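PDB 6WPU: flavin-containing monooxygenase from Allium sativum, which catalyses the FAD-dependent oxygenation of the sulfur of S-allyl-L-cysteine, probably yielding the sulfoxide alliin, a garlic flavour precursor. Local coordinates for residues A[36-41]-A[134-139]; A[266-271]-A[275-280]; A[84-89]-A[231-236]; A[298-303]-A[314-319]. All blocks are in the same frame, centred on the assembly; numbering follows the deposited sequence.

Contact 1 of 4, residues A[36-41]-A[134-139]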
loop_
_atom_site.group_PDB
_atom_site.type_symbol
_atom_site.label_atom_id
_atom_site.label_comp_id
_atom_site.label_asym_id
_atom_site.label_seq_id
_atom_site.Cartn_x
_atom_site.Cartn_y
_atom_site.Cartn_z
ATOM N N VAL A 36 -7.375 10.245 6.444
ATOM C CA VAL A 36 -6.705 11.538 6.492
ATOM C C VAL A 36 -7.278 12.466 5.420
ATOM O O VAL A 36 -7.353 13.686 5.623
ATOM C CB VAL A 36 -5.169 11.369 6.399
ATOM C CG1 VAL A 36 -4.692 11.008 4.978
ATOM C CG2 VAL A 36 -4.465 12.625 6.930
ATOM N N THR A 37 -7.754 11.907 4.303
ATOM C CA THR A 37 -8.393 12.729 3.281
ATOM C C THR A 37 -9.647 13.398 3.833
ATOM O O THR A 37 -9.889 14.585 3.581
ATOM C CB THR A 37 -8.726 11.888 2.038
ATOM O OG1 THR A 37 -7.515 11.421 1.434
ATOM C CG2 THR A 37 -9.487 12.723 0.998
ATOM N N ALA A 38 -10.443 12.653 4.607
ATOM C CA ALA A 38 -11.628 13.227 5.231
ATOM C C ALA A 38 -11.254 14.382 6.146
ATOM O O ALA A 38 -11.915 15.429 6.142
ATOM C CB ALA A 38 -12.385 12.154 6.010
ATOM N N ARG A 39 -10.193 14.209 6.939
ATOM C CA ARG A 39 -9.760 15.275 7.835
ATOM C C ARG A 39 -9.323 16.507 7.050
ATOM O O ARG A 39 -9.753 17.629 7.346
ATOM C CB ARG A 39 -8.630 14.783 8.735
ATOM C CG ARG A 39 -8.114 15.845 9.702
ATOM C CD ARG A 39 -6.875 15.336 10.431
ATOM N NE ARG A 39 -5.680 15.484 9.603
ATOM C CZ ARG A 39 -4.433 15.280 10.028
ATOM N NH1 ARG A 39 -4.199 14.895 11.283
ATOM N NH2 ARG A 39 -3.418 15.470 9.191
ATOM N N GLU A 40 -8.498 16.312 6.017
ATOM C CA GLU A 40 -7.936 17.453 5.300
ATOM C C GLU A 40 -8.997 18.195 4.495
ATOM O O GLU A 40 -8.921 19.417 4.364
ATOM C CB GLU A 40 -6.788 16.990 4.396
ATOM C CG GLU A 40 -5.591 16.446 5.178
ATOM C CD GLU A 40 -4.990 17.484 6.132
ATOM O OE1 GLU A 40 -4.783 18.639 5.700
ATOM O OE2 GLU A 40 -4.745 17.154 7.314
ATOM N N LEU A 41 -9.983 17.478 3.946
ATOM C CA LEU A 41 -11.095 18.151 3.288
ATOM C C LEU A 41 -11.903 18.969 4.292
ATOM O O LEU A 41 -12.270 20.114 4.011
ATOM C CB LEU A 41 -11.990 17.131 2.573
ATOM C CG LEU A 41 -11.372 16.467 1.336
ATOM C CD1 LEU A 41 -12.183 15.247 0.868
ATOM C CD2 LEU A 41 -11.244 17.480 0.226
ATOM N N PHE A 134 -9.894 13.300 15.272
ATOM C CA PHE A 134 -10.216 14.304 14.269
ATOM C C PHE A 134 -11.650 14.183 13.766
ATOM O O PHE A 134 -11.989 14.747 12.719
ATOM C CB PHE A 134 -9.184 14.224 13.142
ATOM C CG PHE A 134 -7.768 14.477 13.631
ATOM C CD1 PHE A 134 -7.386 15.744 14.059
ATOM C CD2 PHE A 134 -6.849 13.447 13.720
ATOM C CE1 PHE A 134 -6.107 15.982 14.528
ATOM C CE2 PHE A 134 -5.565 13.671 14.191
ATOM C CZ PHE A 134 -5.189 14.936 14.597
ATOM N N GLY A 135 -12.507 13.489 14.520
ATOM C CA GLY A 135 -13.932 13.440 14.242
ATOM C C GLY A 135 -14.300 12.819 12.917
ATOM O O GLY A 135 -15.382 13.097 12.394
ATOM N N VAL A 136 -13.429 11.984 12.355
ATOM C CA VAL A 136 -13.685 11.373 11.052
ATOM C C VAL A 136 -14.502 10.090 11.177
ATOM O O VAL A 136 -15.438 9.877 10.401
ATOM C CB VAL A 136 -12.356 11.108 10.320
ATOM C CG1 VAL A 136 -12.608 10.265 9.074
ATOM C CG2 VAL A 136 -11.675 12.410 9.950
ATOM N N SER A 137 -14.158 9.227 12.140
ATOM C CA SER A 137 -14.773 7.900 12.236
ATOM C C SER A 137 -16.294 7.977 12.290
ATOM O O SER A 137 -16.998 7.223 11.605
ATOM C CB SER A 137 -14.263 7.173 13.482
ATOM O OG SER A 137 -12.899 6.846 13.384
ATOM N N ARG A 138 -16.817 8.881 13.114
ATOM C CA ARG A 138 -18.252 8.952 13.335
ATOM C C ARG A 138 -19.018 9.326 12.070
ATOM O O ARG A 138 -20.240 9.145 12.025
ATOM C CB ARG A 138 -18.541 9.965 14.435
ATOM C CG ARG A 138 -18.239 11.374 13.981
ATOM C CD ARG A 138 -18.268 12.407 15.089
ATOM N NE ARG A 138 -17.665 13.642 14.586
ATOM C CZ ARG A 138 -17.737 14.820 15.192
ATOM N NH1 ARG A 138 -18.402 14.942 16.334
ATOM N NH2 ARG A 138 -17.147 15.877 14.649
ATOM N N GLU A 139 -18.340 9.841 11.043
ATOM C CA GLU A 139 -19.009 10.252 9.815
ATOM C C GLU A 139 -18.906 9.220 8.692
ATOM O O GLU A 139 -19.520 9.412 7.636
ATOM C CB GLU A 139 -18.444 11.597 9.345
ATOM C CG GLU A 139 -18.485 12.655 10.450
ATOM C CD GLU A 139 -18.073 14.039 9.987
ATOM O OE1 GLU A 139 -17.828 14.215 8.771
ATOM O OE2 GLU A 139 -17.996 14.952 10.843
#

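Contact 2 of 4, residues A[266-271]-A[275-280]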
loop_
_atom_site.group_PDB
_atom_site.type_symbol
_atom_site.label_atom_id
_atom_site.label_comp_id
_atom_site.label_asym_id
_atom_site.label_seq_id
_atom_site.Cartn_x
_atom_site.Cartn_y
_atom_site.Cartn_z
ATOM N N SER A 266 17.972 -17.586 -6.744
ATOM C CA SER A 266 17.698 -16.508 -7.671
ATOM C C SER A 266 16.329 -16.671 -8.318
ATOM O O SER A 266 15.499 -15.756 -8.271
ATOM C CB SER A 266 18.802 -16.445 -8.726
ATOM O OG SER A 266 18.738 -15.211 -9.413
ATOM N N MET A 267 16.060 -17.824 -8.913
ATOM C CA MET A 267 14.814 -17.975 -9.647
ATOM C C MET A 267 14.542 -19.446 -9.899
ATOM O O MET A 267 15.465 -20.268 -9.943
ATOM C CB MET A 267 14.859 -17.236 -10.984
ATOM C CG MET A 267 15.946 -17.767 -11.901
ATOM S SD MET A 267 16.139 -16.824 -13.426
ATOM C CE MET A 267 14.703 -17.354 -14.356
ATOM N N ILE A 268 13.259 -19.761 -10.064
ATOM C CA ILE A 268 12.867 -21.085 -10.516
ATOM C C ILE A 268 13.271 -21.247 -11.974
ATOM O O ILE A 268 12.931 -20.419 -12.826
ATOM C CB ILE A 268 11.358 -21.302 -10.338
ATOM C CG1 ILE A 268 10.963 -21.198 -8.861
ATOM C CG2 ILE A 268 10.964 -22.669 -10.913
ATOM C CD1 ILE A 268 9.459 -21.281 -8.609
ATOM N N LYS A 269 13.994 -22.318 -12.267
ATOM C CA LYS A 269 14.305 -22.663 -13.644
ATOM C C LYS A 269 13.197 -23.489 -14.287
ATOM O O LYS A 269 12.820 -23.227 -15.434
ATOM C CB LYS A 269 15.640 -23.405 -13.687
ATOM C CG LYS A 269 15.874 -24.285 -14.887
ATOM C CD LYS A 269 17.322 -24.727 -14.900
ATOM C CE LYS A 269 17.479 -26.107 -15.499
ATOM N NZ LYS A 269 18.845 -26.654 -15.278
ATOM N N ILE A 270 12.652 -24.466 -13.560
ATOM C CA ILE A 270 11.626 -25.357 -14.096
ATOM C C ILE A 270 10.913 -26.002 -12.915
ATOM O O ILE A 270 11.521 -26.256 -11.869
ATOM C CB ILE A 270 12.242 -26.408 -15.066
ATOM C CG1 ILE A 270 11.157 -27.226 -15.765
ATOM C CG2 ILE A 270 13.223 -27.367 -14.362
ATOM C CD1 ILE A 270 10.201 -26.384 -16.568
ATOM N N THR A 271 9.605 -26.228 -13.064
ATOM C CA THR A 271 8.857 -27.105 -12.169
ATOM C C THR A 271 8.460 -28.381 -12.919
ATOM O O THR A 271 8.191 -28.354 -14.122
ATOM C CB THR A 271 7.619 -26.401 -11.590
ATOM O OG1 THR A 271 6.738 -25.993 -12.644
ATOM C CG2 THR A 271 8.028 -25.167 -10.783
ATOM N N GLY A 275 6.562 -33.006 -8.876
ATOM C CA GLY A 275 6.589 -32.144 -7.720
ATOM C C GLY A 275 7.901 -31.435 -7.489
ATOM O O GLY A 275 7.947 -30.512 -6.671
ATOM N N SER A 276 8.963 -31.807 -8.203
ATOM C CA SER A 276 10.255 -31.172 -7.983
ATOM C C SER A 276 10.299 -29.781 -8.612
ATOM O O SER A 276 9.622 -29.494 -9.610
ATOM C CB SER A 276 11.394 -32.037 -8.524
ATOM O OG SER A 276 11.147 -32.442 -9.854
ATOM N N VAL A 277 11.088 -28.904 -7.989
ATOM C CA VAL A 277 11.363 -27.559 -8.480
ATOM C C VAL A 277 12.874 -27.404 -8.582
ATOM O O VAL A 277 13.595 -27.686 -7.618
ATOM C CB VAL A 277 10.762 -26.483 -7.559
ATOM C CG1 VAL A 277 11.134 -25.086 -8.052
ATOM C CG2 VAL A 277 9.243 -26.643 -7.471
ATOM N N VAL A 278 13.355 -26.980 -9.751
ATOM C CA VAL A 278 14.783 -26.794 -9.996
ATOM C C VAL A 278 15.053 -25.299 -10.065
ATOM O O VAL A 278 14.354 -24.567 -10.775
ATOM C CB VAL A 278 15.238 -27.503 -11.282
ATOM C CG1 VAL A 278 16.773 -27.527 -11.378
ATOM C CG2 VAL A 278 14.677 -28.901 -11.331
ATOM N N PHE A 279 16.019 -24.840 -9.287
ATOM C CA PHE A 279 16.387 -23.437 -9.308
ATOM C C PHE A 279 17.536 -23.231 -10.289
ATOM O O PHE A 279 18.205 -24.181 -10.705
ATOM C CB PHE A 279 16.761 -22.957 -7.904
ATOM C CG PHE A 279 15.608 -22.972 -6.937
ATOM C CD1 PHE A 279 15.379 -24.072 -6.129
ATOM C CD2 PHE A 279 14.736 -21.885 -6.855
ATOM C CE1 PHE A 279 14.307 -24.096 -5.244
ATOM C CE2 PHE A 279 13.675 -21.906 -5.980
ATOM C CZ PHE A 279 13.457 -23.020 -5.169
ATOM N N HIS A 280 17.738 -21.976 -10.689
ATOM C CA HIS A 280 18.815 -21.683 -11.630
ATOM C C HIS A 280 20.174 -22.091 -11.079
ATOM O O HIS A 280 21.050 -22.504 -11.846
ATOM C CB HIS A 280 18.825 -20.202 -11.991
ATOM C CG HIS A 280 20.085 -19.772 -12.677
ATOM N ND1 HIS A 280 20.294 -19.949 -14.028
ATOM C CD2 HIS A 280 21.210 -19.196 -12.195
ATOM C CE1 HIS A 280 21.490 -19.491 -14.351
ATOM N NE2 HIS A 280 22.067 -19.030 -13.256
#

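Contact 3 of 4, residues A[84-89]-A[231-236]. With SO4 (sulfate ion), chain D.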
loop_
_atom_site.group_PDB
_atom_site.type_symbol
_atom_site.label_atom_id
_atom_site.label_comp_id
_atom_site.label_asym_id
_atom_site.label_seq_id
_atom_site.Cartn_x
_atom_site.Cartn_y
_atom_site.Cartn_z
ATOM N N SER A 84 -4.371 -8.135 3.428
ATOM C CA SER A 84 -3.295 -9.089 3.183
ATOM C C SER A 84 -2.418 -9.347 4.405
ATOM O O SER A 84 -1.409 -10.043 4.278
ATOM C CB SER A 84 -2.395 -8.588 2.042
ATOM O OG SER A 84 -3.173 -8.291 0.895
ATOM N N LEU A 85 -2.735 -8.781 5.570
ATOM C CA LEU A 85 -1.837 -8.941 6.710
ATOM C C LEU A 85 -1.825 -10.387 7.180
ATOM O O LEU A 85 -2.867 -11.043 7.215
ATOM C CB LEU A 85 -2.265 -8.065 7.877
ATOM C CG LEU A 85 -2.301 -6.550 7.769
ATOM C CD1 LEU A 85 -2.866 -5.972 9.083
ATOM C CD2 LEU A 85 -0.934 -6.007 7.480
ATOM N N TYR A 86 -0.649 -10.875 7.572
ATOM C CA TYR A 86 -0.571 -12.151 8.277
ATOM C C TYR A 86 -0.473 -11.885 9.775
ATOM O O TYR A 86 -0.200 -10.761 10.211
ATOM C CB TYR A 86 0.609 -13.002 7.780
ATOM C CG TYR A 86 1.926 -12.259 7.680
ATOM C CD1 TYR A 86 2.257 -11.541 6.523
ATOM C CD2 TYR A 86 2.843 -12.283 8.729
ATOM C CE1 TYR A 86 3.447 -10.845 6.433
ATOM C CE2 TYR A 86 4.059 -11.603 8.637
ATOM C CZ TYR A 86 4.343 -10.884 7.492
ATOM O OH TYR A 86 5.524 -10.207 7.388
ATOM N N LYS A 87 -0.720 -12.925 10.571
ATOM C CA LYS A 87 -1.025 -12.689 11.980
ATOM C C LYS A 87 0.161 -12.093 12.739
ATOM O O LYS A 87 -0.022 -11.238 13.612
ATOM C CB LYS A 87 -1.493 -13.982 12.644
ATOM C CG LYS A 87 -1.857 -13.813 14.124
ATOM C CD LYS A 87 -2.496 -15.096 14.666
ATOM C CE LYS A 87 -2.706 -15.071 16.168
ATOM N NZ LYS A 87 -1.460 -15.462 16.907
ATOM N N SER A 88 1.380 -12.528 12.434
ATOM C CA SER A 88 2.538 -12.053 13.191
ATOM C C SER A 88 3.125 -10.751 12.654
ATOM O O SER A 88 4.130 -10.283 13.197
ATOM C CB SER A 88 3.638 -13.120 13.222
ATOM O OG SER A 88 4.099 -13.352 11.909
ATOM N N LEU A 89 2.528 -10.151 11.621
ATOM C CA LEU A 89 3.156 -9.016 10.958
ATOM C C LEU A 89 3.452 -7.893 11.947
ATOM O O LEU A 89 2.613 -7.534 12.774
ATOM C CB LEU A 89 2.272 -8.499 9.821
ATOM C CG LEU A 89 2.872 -7.332 9.028
ATOM C CD1 LEU A 89 2.594 -7.470 7.523
ATOM C CD2 LEU A 89 2.382 -5.937 9.572
ATOM N N SER A 231 8.802 -15.753 4.644
ATOM C CA SER A 231 9.687 -16.918 4.684
ATOM C C SER A 231 10.121 -17.235 6.105
ATOM O O SER A 231 10.079 -18.395 6.535
ATOM C CB SER A 231 10.916 -16.678 3.807
ATOM O OG SER A 231 10.521 -16.433 2.471
ATOM N N ARG A 232 10.558 -16.213 6.851
ATOM C CA ARG A 232 10.985 -16.462 8.225
ATOM C C ARG A 232 9.817 -16.937 9.083
ATOM O O ARG A 232 9.984 -17.820 9.936
ATOM C CB ARG A 232 11.622 -15.202 8.812
ATOM C CG ARG A 232 12.958 -14.854 8.164
ATOM C CD ARG A 232 13.738 -13.828 8.964
ATOM N NE ARG A 232 12.986 -12.593 9.103
ATOM C CZ ARG A 232 12.459 -12.162 10.242
ATOM N NH1 ARG A 232 12.628 -12.856 11.368
ATOM N NH2 ARG A 232 11.772 -11.030 10.255
ATOM N N ASP A 233 8.623 -16.375 8.854
ATOM C CA ASP A 233 7.435 -16.811 9.580
ATOM C C ASP A 233 7.121 -18.270 9.272
ATOM O O ASP A 233 6.926 -19.075 10.185
ATOM C CB ASP A 233 6.250 -15.906 9.218
ATOM C CG ASP A 233 5.153 -15.922 10.266
ATOM O OD1 ASP A 233 5.456 -15.733 11.468
ATOM O OD2 ASP A 233 3.975 -16.093 9.889
ATOM N N VAL A 234 7.089 -18.622 7.983
ATOM C CA VAL A 234 6.829 -19.996 7.557
ATOM C C VAL A 234 7.906 -20.937 8.087
ATOM O O VAL A 234 7.621 -22.073 8.487
ATOM C CB VAL A 234 6.720 -20.051 6.018
ATOM C CG1 VAL A 234 6.726 -21.488 5.503
ATOM C CG2 VAL A 234 5.457 -19.332 5.558
ATOM N N ALA A 235 9.159 -20.473 8.125
ATOM C CA ALA A 235 10.256 -21.321 8.578
ATOM C C ALA A 235 10.126 -21.727 10.041
ATOM O O ALA A 235 10.831 -22.652 10.467
ATOM C CB ALA A 235 11.597 -20.617 8.348
ATOM N N ARG A 236 9.218 -21.093 10.802
ATOM C CA ARG A 236 8.982 -21.500 12.188
ATOM C C ARG A 236 8.446 -22.927 12.280
ATOM O O ARG A 236 8.649 -23.600 13.293
ATOM C CB ARG A 236 7.994 -20.546 12.868
ATOM C CG ARG A 236 8.432 -19.073 13.004
ATOM C CD ARG A 236 7.399 -18.318 13.872
ATOM N NE ARG A 236 7.215 -19.080 15.109
ATOM C CZ ARG A 236 6.051 -19.266 15.729
ATOM N NH1 ARG A 236 4.938 -18.724 15.235
ATOM N NH2 ARG A 236 6.003 -20.005 16.843
HETATM S S SO4 D . 10.861 -10.384 13.667
HETATM O O1 SO4 D . 11.240 -11.795 13.779
HETATM O O2 SO4 D . 12.026 -9.562 13.989
HETATM O O3 SO4 D . 10.456 -10.085 12.298
HETATM O O4 SO4 D . 9.731 -10.101 14.557
HETATM O O HOH W 1 1.593 -15.121 11.062
#

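Contact 4 of 4, residues A[298-303]-A[314-319]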
loop_
_atom_site.group_PDB
_atom_site.type_symbol
_atom_site.label_atom_id
_atom_site.label_comp_id
_atom_site.label_asym_id
_atom_site.label_seq_id
_atom_site.Cartn_x
_atom_site.Cartn_y
_atom_site.Cartn_z
ATOM N N TYR A 298 -3.230 -2.271 -9.338
ATOM C CA TYR A 298 -4.292 -1.297 -9.140
ATOM C C TYR A 298 -5.587 -1.857 -9.693
ATOM O O TYR A 298 -5.589 -2.588 -10.682
ATOM C CB TYR A 298 -3.943 0.015 -9.846
ATOM C CG TYR A 298 -2.689 0.649 -9.291
ATOM C CD1 TYR A 298 -1.461 0.462 -9.916
ATOM C CD2 TYR A 298 -2.730 1.412 -8.118
ATOM C CE1 TYR A 298 -0.300 1.035 -9.410
ATOM C CE2 TYR A 298 -1.581 1.987 -7.601
ATOM C CZ TYR A 298 -0.359 1.785 -8.252
ATOM O OH TYR A 298 0.814 2.339 -7.766
ATOM N N ASN A 299 -6.701 -1.511 -9.055
ATOM C CA ASN A 299 -7.984 -2.079 -9.462
ATOM C C ASN A 299 -9.090 -1.129 -9.017
ATOM O O ASN A 299 -9.314 -0.994 -7.811
ATOM C CB ASN A 299 -8.147 -3.468 -8.844
ATOM C CG ASN A 299 -9.372 -4.193 -9.340
ATOM O OD1 ASN A 299 -9.681 -4.165 -10.520
ATOM N ND2 ASN A 299 -10.089 -4.837 -8.430
ATOM N N PHE A 300 -9.773 -0.481 -9.974
ATOM C CA PHE A 300 -10.920 0.400 -9.699
ATOM C C PHE A 300 -12.121 -0.008 -10.540
ATOM O O PHE A 300 -12.519 0.722 -11.455
ATOM C CB PHE A 300 -10.640 1.868 -10.015
ATOM C CG PHE A 300 -9.255 2.295 -9.787
ATOM C CD1 PHE A 300 -8.377 2.407 -10.848
ATOM C CD2 PHE A 300 -8.839 2.665 -8.525
ATOM C CE1 PHE A 300 -7.085 2.831 -10.646
ATOM C CE2 PHE A 300 -7.543 3.092 -8.311
ATOM C CZ PHE A 300 -6.659 3.168 -9.383
ATOM N N PRO A 301 -12.742 -1.145 -10.243
ATOM C CA PRO A 301 -13.858 -1.594 -11.098
ATOM C C PRO A 301 -15.028 -0.602 -11.149
ATOM O O PRO A 301 -15.735 -0.517 -12.162
ATOM C CB PRO A 301 -14.253 -2.938 -10.470
ATOM C CG PRO A 301 -13.723 -2.880 -9.052
ATOM C CD PRO A 301 -12.484 -2.049 -9.108
ATOM N N PHE A 302 -15.212 0.195 -10.110
ATOM C CA PHE A 302 -16.354 1.094 -10.048
ATOM C C PHE A 302 -16.178 2.337 -10.908
ATOM O O PHE A 302 -17.149 3.076 -11.113
ATOM C CB PHE A 302 -16.574 1.495 -8.594
ATOM C CG PHE A 302 -15.311 1.944 -7.905
ATOM C CD1 PHE A 302 -14.860 3.245 -8.043
ATOM C CD2 PHE A 302 -14.556 1.055 -7.153
ATOM C CE1 PHE A 302 -13.684 3.677 -7.419
ATOM C CE2 PHE A 302 -13.385 1.476 -6.523
ATOM C CZ PHE A 302 -12.950 2.795 -6.656
ATOM N N LEU A 303 -14.973 2.601 -11.404
ATOM C CA LEU A 303 -14.642 3.923 -11.915
ATOM C C LEU A 303 -14.866 3.977 -13.423
ATOM O O LEU A 303 -14.220 3.244 -14.179
ATOM C CB LEU A 303 -13.201 4.275 -11.557
ATOM C CG LEU A 303 -12.783 5.684 -11.959
ATOM C CD1 LEU A 303 -13.777 6.721 -11.409
ATOM C CD2 LEU A 303 -11.364 5.947 -11.484
ATOM N N ASN A 314 0.315 -1.652 -14.266
ATOM C CA ASN A 314 0.489 -0.833 -13.066
ATOM C C ASN A 314 0.923 0.600 -13.365
ATOM O O ASN A 314 1.531 1.257 -12.511
ATOM C CB ASN A 314 1.439 -1.504 -12.066
ATOM C CG ASN A 314 0.687 -2.394 -11.110
ATOM O OD1 ASN A 314 -0.545 -2.496 -11.200
ATOM N ND2 ASN A 314 1.397 -3.064 -10.216
ATOM N N ARG A 315 0.607 1.109 -14.556
ATOM C CA ARG A 315 0.629 2.548 -14.814
ATOM C C ARG A 315 -0.818 3.042 -14.812
ATOM O O ARG A 315 -1.621 2.651 -15.671
ATOM C CB ARG A 315 1.320 2.882 -16.131
ATOM C CG ARG A 315 1.087 4.317 -16.569
ATOM C CD ARG A 315 1.855 4.619 -17.841
ATOM N NE ARG A 315 3.297 4.670 -17.598
ATOM C CZ ARG A 315 4.198 4.910 -18.543
ATOM N NH1 ARG A 315 3.810 5.096 -19.794
ATOM N NH2 ARG A 315 5.479 4.980 -18.236
ATOM N N VAL A 316 -1.157 3.860 -13.825
ATOM C CA VAL A 316 -2.491 4.440 -13.715
ATOM C C VAL A 316 -2.470 5.833 -14.327
ATOM O O VAL A 316 -1.591 6.644 -14.018
ATOM C CB VAL A 316 -2.950 4.519 -12.251
ATOM C CG1 VAL A 316 -4.336 5.156 -12.178
ATOM C CG2 VAL A 316 -2.939 3.161 -11.601
ATOM N N GLY A 317 -3.438 6.124 -15.181
ATOM C CA GLY A 317 -3.680 7.501 -15.537
ATOM C C GLY A 317 -3.925 7.756 -17.006
ATOM O O GLY A 317 -4.613 6.987 -17.685
ATOM N N PRO A 318 -3.338 8.841 -17.539
ATOM C CA PRO A 318 -2.330 9.727 -16.920
ATOM C C PRO A 318 -2.771 10.478 -15.647
ATOM O O PRO A 318 -3.932 10.905 -15.537
ATOM C CB PRO A 318 -2.008 10.720 -18.046
ATOM C CG PRO A 318 -3.183 10.672 -18.960
ATOM C CD PRO A 318 -3.642 9.244 -18.920
ATOM N N LEU A 319 -1.851 10.586 -14.682
ATOM C CA LEU A 319 -2.108 11.239 -13.400
ATOM C C LEU A 319 -1.031 12.281 -13.156
ATOM O O LEU A 319 0.157 11.946 -13.069
ATOM C CB LEU A 319 -2.131 10.246 -12.239
ATOM C CG LEU A 319 -3.253 9.210 -12.196
ATOM C CD1 LEU A 319 -3.151 8.392 -10.920
ATOM C CD2 LEU A 319 -4.613 9.889 -12.329
#

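Contact 1 of 4, residues A[36-41]-A[134-139]
Over one face of the Phe134 ring stands the guanidinium of Arg39, turned on edge with the two planes 87° apart; its NH1 dips to 3.4 Å from Phe134 CE2, while Tyr103 meets the ring edge-to-face. Helix 32-43, which carries Arg39, follows a glycine-rich turn consistent with a Rossmann-type FAD-binding motif, and Phe134 leaves the end of helix 120-133. The interaction is cation-pi, with Arg39 CZ 4.6 Å from the ring centroid of Phe134. Arg39 CD adds a CH-pi contact, 3.4 Å from Phe134 CG. Extended through chi1 and chi2, the arginine bends at chi3 (81°), which brings its end over the ring, edge-on to it. Side-on, Arg39 NE and NH2 both grip Glu40 OE2, the NH2 bond being 2.8 Å; NH1 pairs with Asp102 and NH2 also with Glu348, so the cation sits among several acids. A leucine in its place would probably cost Asp102, Glu348 and Glu40 a shared counter-charge, though Glu40 would keep Arg43 and Lys352, and leave the Phe134 face without its cation. Next to the ring, Val136 packs against the helix, CG1 lying 3.6 Å from Ala38 CB and CG2 3.8 Å from Arg39 N.

Contact 2 of 4, residues A[266-271]-A[275-280]
Strands 268-271 and 276-279 run antiparallel at 156°, and their ladder slips by one residue where Lys269 N (2.7 Å, in the carbonyl plane) and Ile270 N (3.3 Å, tilted from it) both donate to Val278 O. On one face Thr271 lies beside Val277, their CG2 methyls 3.8 Å apart. Ile268 slants across the same valine, its CG2 3.7 Å from Val277 CG1, and its CG1 also reaches Phe279 CE2 at 4.0 Å. Phe279 stacks on His265 and touches Val219, and Ile268 reaches Ile221, so this side packs against strand 217-221. On the other face Ile270 runs alongside Val278; with CG1 anti to the backbone N (chi1 -173°), CG2 is left to meet Val278 CB at 3.7 Å. Nearer the surface, Met267 CG brushes His280 CB. Thr271 OG1 bonds to Pro192 O and so links this end of the strand to the loop at Pro192. Lys269 has near-helical backbone angles, which let two successive amides turn to one carbonyl. The return bond is nearly straight, Val278 N to Ile270 O at 2.9 Å, and beyond the slip His280 N donates to Met267 O at 2.9 Å, continuing the ladder past the paired strands. Altogether this is a beta hairpin within the mixed sheet, its second strand pairing onward with 284-286, and it carries a classic beta bulge in its first strand.

Contact 3 of 4, residues A[84-89]-A[231-236]
Ser88 OG donates to Asp233 OD1 at 2.8 Å, coming from well above the carboxylate plane, 61° out of it. A water makes a second bridge, accepting from Ser88 N at 2.9 Å and donating to Asp233 OD2 at 2.8 Å. Tyr207 OH also bonds OD2, so both carboxylate oxygens are engaged. The Tyr86 ring slides past the acid, CD2 4.1 Å from Asp233 OD2. Asp233 CG lies anti to its backbone N (chi1 -158°), which carries the carboxylate to Ser88. With an alanine here, Ser88 OG and the bridging water would probably lose their acceptor and Tyr207 its acidic mate, slackening the tie between loop and helix. Ser88 is set in place by a type I turn from Tyr86 to Leu89, and Leu89 touches the FAD. Arg232, beside the acid, forks onto a sulfate, probably from the crystallisation liquor: NH1 meets O1 at 3.0 Å and NH2 meets O3 at 2.6 Å. Arg90 binds the same ion. Helix 225-234 lies against strand 240-244, where Ser231, Val234 and Ala235 touch Val241, and against Met262 of strand 262-271.

Contact 4 of 4, residues A[298-303]-A[314-319]
A two-stranded antiparallel hairpin, 310-312 with 315-317, here meets the loop that follows strand 296-297, and Val316 meets two aromatic residues of that loop, one with each methyl. Val316 CG2 sits over one face of the Tyr298 ring, 3.4 Å from Tyr298 CG and offset toward the rim, a CH-pi contact. Val316 CG1 goes to the other aromatic, lying 3.9 Å from Phe300 CE1. With CG1 anti to the backbone N (chi1 179°), the valine spreads its two methyls so that each has its own ring. At the hairpin turn, Tyr298 N donates to Asn314 OD1 at 3.3 Å, a long but fairly straight bond (156°) in which the donor is tilted from the plane of the amide carbonyl. The same oxygen lies 3.4 Å from Tyr298 CD1, the amide and ring planes standing 73° apart. Asn314 ND2 turns to Tyr296 O, so the amide holds two backbone groups across the contact, Tyr298 N and Tyr296 O, one by each end. Further out, Tyr298 OH bonds to Ile337 O, Phe300 meets Phe334 edge-to-face, and Val311 of the partner strand touches Tyr298, Phe300 and Val316. Phe302, in the type I turn from Phe300 to Leu303, contacts the FAD. The chemistry is thus divided: the valine methyls and the two rings make the apolar part, while one amide, unable to carry charge, uses donor and acceptor together to fix the hairpin turn against the start of the loop leading to the cofactor.

How the contacts relate
From the N terminus, segment 36-41 comes first, then 84-89; contact 1 closes at 134-139 and contact 3 at 231-236, so these two long loops cross. Contact 2 follows in series as a tight hairpin, and contact 4 closes a short loop after it; none nests within another. Contact 1 ties the helix after the glycine-rich turn to the connection leading into strand 140-142 of the parallel sheet. Contact 3 binds the loop beside the flavin cofactor to helix 225-234, which packs on the mixed sheet holding contact 2. Contact 4 ties the loop after strand 296-297, which reaches the FAD, to the small hairpin 310-317. The centres of contacts 1 and 2 lie about 49 Å apart.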